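Local coordinates for protein putative alpha-galactosidase/melibiase (Bacteroides fragilis, PDB 4OGZ) that probably hydrolyses terminal, non-reducing alpha-D-galactose residues of alpha-galactosides, as a putative melibiase of glycoside hydrolase family 27, at residues N47-K50 and G51-L54; R394-A398 and D399-V403. All coordinates share one frame; numbering follows the deposited sequence.

Contact 1. Residues N47-K50 and G51-L54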
loop_
_atom_site.group_PDB
_atom_site.type_symbol
_atom_site.label_atom_id
_atom_site.label_comp_id
_atom_site.label_asym_id
_atom_site.label_seq_id
_atom_site.Cartn_x
_atom_site.Cartn_y
_atom_site.Cartn_z
ATOM N N ASN A 47 -17.804 -21.375 6.004
ATOM C CA ASN A 47 -17.923 -21.246 4.554
ATOM C C ASN A 47 -16.628 -20.920 3.784
ATOM O O ASN A 47 -16.670 -20.306 2.723
ATOM C CB ASN A 47 -18.947 -20.155 4.221
ATOM C CG ASN A 47 -19.826 -20.566 3.084
ATOM O OD1 ASN A 47 -20.280 -21.699 3.056
ATOM N ND2 ASN A 47 -20.012 -19.682 2.102
ATOM N N LEU A 48 -15.491 -21.345 4.300
ATOM C CA LEU A 48 -14.250 -21.222 3.537
ATOM C C LEU A 48 -14.328 -22.089 2.298
ATOM O O LEU A 48 -14.729 -23.224 2.406
ATOM C CB LEU A 48 -13.052 -21.685 4.347
ATOM C CG LEU A 48 -12.400 -20.691 5.292
ATOM C CD1 LEU A 48 -11.445 -21.488 6.172
ATOM C CD2 LEU A 48 -11.692 -19.556 4.545
ATOM N N PRO A 49 -13.914 -21.569 1.127
ATOM C CA PRO A 49 -13.946 -22.400 -0.084
ATOM C C PRO A 49 -13.053 -23.639 0.024
ATOM O O PRO A 49 -12.099 -23.642 0.811
ATOM C CB PRO A 49 -13.404 -21.465 -1.167
ATOM C CG PRO A 49 -12.632 -20.437 -0.448
ATOM C CD PRO A 49 -13.320 -20.253 0.876
ATOM N N LYS A 50 -13.357 -24.672 -0.769
ATOM C CA LYS A 50 -12.458 -25.813 -0.924
ATOM C C LYS A 50 -10.980 -25.399 -1.151
ATOM O O LYS A 50 -10.660 -24.672 -2.081
ATOM C CB LYS A 50 -12.909 -26.708 -2.080
ATOM C CG LYS A 50 -12.188 -28.049 -2.124
ATOM C CD LYS A 50 -12.548 -28.918 -3.331
ATOM C CE LYS A 50 -11.921 -30.306 -3.161
ATOM N NZ LYS A 50 -11.442 -30.969 -4.411
ATOM N N GLY A 51 -10.113 -25.919 -0.308
ATOM C CA GLY A 51 -8.700 -25.768 -0.439
ATOM C C GLY A 51 -8.105 -24.798 0.547
ATOM O O GLY A 51 -6.889 -24.672 0.598
ATOM N N LEU A 52 -8.946 -24.099 1.309
ATOM C CA LEU A 52 -8.465 -23.167 2.330
ATOM C C LEU A 52 -8.773 -23.708 3.710
ATOM O O LEU A 52 -9.769 -24.414 3.907
ATOM C CB LEU A 52 -9.070 -21.756 2.172
ATOM C CG LEU A 52 -8.833 -21.080 0.824
ATOM C CD1 LEU A 52 -9.442 -19.683 0.811
ATOM C CD2 LEU A 52 -7.339 -21.008 0.481
ATOM N N LYS A 53 -7.874 -23.404 4.643
ATOM C CA LYS A 53 -7.994 -23.798 6.032
ATOM C C LYS A 53 -7.589 -22.588 6.873
ATOM O O LYS A 53 -6.714 -21.855 6.497
ATOM C CB LYS A 53 -7.111 -25.017 6.323
ATOM C CG LYS A 53 -7.672 -26.338 5.786
ATOM C CD LYS A 53 -6.602 -27.310 5.270
ATOM C CE LYS A 53 -6.079 -26.995 3.859
ATOM N NZ LYS A 53 -4.703 -26.408 3.870
ATOM N N LEU A 54 -8.261 -22.378 7.993
ATOM C CA LEU A 54 -7.910 -21.332 8.944
ATOM C C LEU A 54 -7.186 -21.942 10.136
ATOM O O LEU A 54 -7.641 -22.907 10.682
ATOM C CB LEU A 54 -9.170 -20.628 9.429
ATOM C CG LEU A 54 -9.030 -19.806 10.703
ATOM C CD1 LEU A 54 -8.247 -18.529 10.413
ATOM C CD2 LEU A 54 -10.399 -19.517 11.307
#
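P49 and L52 close a type II beta turn, the amide N of L52 giving a hydrogen bond to O of P49 (3.2 Å, 159° at the hydrogen). G51 takes the third place of the turn with a positive phi of 106°, at which any beta carbon would collide with O of K50, so the site suits glycine. The P49 ring crosses L52 obliquely, its CG meeting CD1 of L52 at 3.5 Å, and the ring's CD lies slightly farther from the same methyl. In L52 the side-chain CG stands anti to the carbonyl carbon and beside the backbone N (chi1 -57°), which brings CD1 against the CG corner of the proline. The turn leads from strand 42-46 of one sheet into strand 52-55, an edge strand of another, within the Ig-like domain; backbone bonds of G51 to K64 and K53 to K62 tie its outgoing arm to the neighbouring strand. L48 reaches across from the incoming arm at about a right angle to L52. Its two methyls divide the work: CD2 rests on CB of L52 (4.2 Å), whereas CD1 passes on to CB of L54 (4.1 Å) and approaches that residue's backbone N at 3.8 Å. I61 touches all three leucines, and V73 of strand 69-79 packs on both L48 and P49.

Contact 2. Residues R394-A398 and D399-V403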
loop_
_atom_site.group_PDB
_atom_site.type_symbol
_atom_site.label_atom_id
_atom_site.label_comp_id
_atom_site.label_asym_id
_atom_site.label_seq_id
_atom_site.Cartn_x
_atom_site.Cartn_y
_atom_site.Cartn_z
ATOM N N ARG A 394 -10.165 15.298 -6.813
ATOM C CA ARG A 394 -9.914 16.618 -6.282
ATOM C C ARG A 394 -10.980 17.511 -6.882
ATOM O O ARG A 394 -10.799 18.074 -7.962
ATOM C CB ARG A 394 -8.519 17.102 -6.588
ATOM C CG ARG A 394 -8.191 18.389 -5.892
ATOM C CD ARG A 394 -6.756 18.812 -6.177
ATOM N NE ARG A 394 -6.530 19.021 -7.599
ATOM C CZ ARG A 394 -5.345 19.276 -8.146
ATOM N NH1 ARG A 394 -4.255 19.373 -7.404
ATOM N NH2 ARG A 394 -5.260 19.479 -9.453
ATOM N N ALA A 395 -12.090 17.646 -6.137
ATOM C CA ALA A 395 -13.258 18.382 -6.568
ATOM C C ALA A 395 -13.021 19.858 -6.811
ATOM O O ALA A 395 -13.622 20.425 -7.714
ATOM C CB ALA A 395 -14.328 18.244 -5.532
ATOM N N ILE A 396 -12.204 20.474 -5.948
ATOM C CA ILE A 396 -11.916 21.865 -5.962
ATOM C C ILE A 396 -10.423 22.050 -5.670
ATOM O O ILE A 396 -9.950 21.591 -4.634
ATOM C CB ILE A 396 -12.667 22.631 -4.875
ATOM C CG1 ILE A 396 -14.177 22.454 -5.061
ATOM C CG2 ILE A 396 -12.311 24.106 -4.926
ATOM C CD1 ILE A 396 -15.003 23.164 -4.030
ATOM N N ARG A 397 -9.690 22.663 -6.603
ATOM C CA ARG A 397 -8.286 23.093 -6.359
ATOM C C ARG A 397 -8.287 24.605 -6.303
ATOM O O ARG A 397 -8.286 25.272 -7.336
ATOM C CB ARG A 397 -7.327 22.587 -7.425
ATOM C CG ARG A 397 -5.857 22.890 -7.093
ATOM C CD ARG A 397 -4.935 22.863 -8.306
ATOM N NE ARG A 397 -3.546 23.023 -7.870
ATOM C CZ ARG A 397 -2.979 24.191 -7.561
ATOM N NH1 ARG A 397 -3.666 25.329 -7.667
ATOM N NH2 ARG A 397 -1.709 24.235 -7.141
ATOM N N ALA A 398 -8.380 25.162 -5.090
ATOM C CA ALA A 398 -8.501 26.596 -4.941
ATOM C C ALA A 398 -7.096 27.101 -4.912
ATOM O O ALA A 398 -6.175 26.327 -5.113
ATOM C CB ALA A 398 -9.271 26.983 -3.666
ATOM N N ASP A 399 -6.901 28.388 -4.689
ATOM C CA ASP A 399 -5.516 28.909 -4.652
ATOM C C ASP A 399 -4.720 28.411 -3.431
ATOM O O ASP A 399 -3.535 28.133 -3.542
ATOM C CB ASP A 399 -5.505 30.437 -4.725
ATOM C CG ASP A 399 -5.269 30.939 -6.143
ATOM O OD1 ASP A 399 -5.227 30.101 -7.096
ATOM O OD2 ASP A 399 -5.084 32.166 -6.289
ATOM N N HIS A 400 -5.391 28.242 -2.294
ATOM C CA HIS A 400 -4.728 27.881 -1.048
ATOM C C HIS A 400 -5.125 26.535 -0.461
ATOM O O HIS A 400 -4.523 26.089 0.512
ATOM C CB HIS A 400 -5.037 28.952 -0.017
ATOM C CG HIS A 400 -4.536 30.298 -0.404
ATOM N ND1 HIS A 400 -5.133 31.463 0.021
ATOM C CD2 HIS A 400 -3.506 30.663 -1.207
ATOM C CE1 HIS A 400 -4.491 32.491 -0.506
ATOM N NE2 HIS A 400 -3.505 32.030 -1.258
ATOM N N TYR A 401 -6.146 25.893 -1.015
ATOM C CA TYR A 401 -6.626 24.679 -0.424
ATOM C C TYR A 401 -7.236 23.831 -1.479
ATOM O O TYR A 401 -7.562 24.303 -2.553
ATOM C CB TYR A 401 -7.693 24.987 0.669
ATOM C CG TYR A 401 -8.978 25.582 0.138
ATOM C CD1 TYR A 401 -9.955 24.767 -0.396
ATOM C CD2 TYR A 401 -9.196 26.962 0.137
ATOM C CE1 TYR A 401 -11.105 25.282 -0.926
ATOM C CE2 TYR A 401 -10.371 27.498 -0.385
ATOM C CZ TYR A 401 -11.317 26.650 -0.918
ATOM O OH TYR A 401 -12.502 27.128 -1.439
ATOM N N ASP A 402 -7.438 22.588 -1.114
ATOM C CA ASP A 402 -8.134 21.611 -1.904
ATOM C C ASP A 402 -9.319 21.079 -1.140
ATOM O O ASP A 402 -9.324 21.022 0.084
ATOM C CB ASP A 402 -7.281 20.382 -2.138
ATOM C CG ASP A 402 -6.076 20.617 -2.993
ATOM O OD1 ASP A 402 -5.957 21.653 -3.677
ATOM O OD2 ASP A 402 -5.221 19.702 -2.998
ATOM N N VAL A 403 -10.307 20.613 -1.888
ATOM C CA VAL A 403 -11.316 19.772 -1.343
ATOM C C VAL A 403 -11.328 18.502 -2.191
ATOM O O VAL A 403 -11.467 18.579 -3.398
ATOM C CB VAL A 403 -12.678 20.469 -1.345
ATOM C CG1 VAL A 403 -13.741 19.510 -0.845
ATOM C CG2 VAL A 403 -12.633 21.726 -0.475
HETATM O O HOH W 1 -3.516 19.096 -4.945
#
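Y401 folds its ring over A398 at the end of a beta hairpin. Its CB points away from the incoming strand, but chi1 of 67° sets CG between the backbone N and the carbonyl carbon and brings the ring back across the turn. A398 CB lies over one face, 3.5 Å from the ring centroid and 15° off the normal, a CH-pi contact. From CG, 4.1 Å from that methyl, the ring draws closer until CZ stands at 3.4 Å; CE1 meets CG2 of I396 obliquely, and OH still lies near A398 CB. In the backbone, A398 N donates to Y401 O (2.8 Å). Farther on, I396 and V403 form an antiparallel hydrogen-bonded pair, V403 N to I396 O at 2.9 Å and I396 N to V403 O at 3.3 Å. The incoming strand carries a classic bulge, two of its residues, A395 and I396, lying across from V403. On the sheet face of R397 and D402, one water accepts from R394 NH1 and donates to D402 OD2, bridging charges too far apart for a salt bridge. R394 and R397 both pair with E301, while R420 holds D402 OD1. Strand 393-397 is an outermost strand of its antiparallel sheet; strand 401-407 lies between it and strand 413-419, and V425 and V427 of strand 425-429 pack against Y401.

In the fold
Contact 1 comes first along the chain and contact 2 far later, with the eight parallel strands of the TIM barrel, from 102-105 to 358-360, between them in sequence. Their centres are 47 Å apart and their nearest atoms about 36 Å, on opposite sides of the chain's centre, and they share no sheet. The turn at 47-54 belongs to the N-terminal Ig-like domain and connects two of its sheets; the hairpin at 394-403 opens the antiparallel sheet of the C-terminal beta-sandwich domain. Each thus marks an accessory beta domain flanking the putative catalytic barrel. Arginines of strand 393-397 reach E301 on helix 296-303, between barrel strands 272-274 and 315-317, tying contact 2 to the barrel.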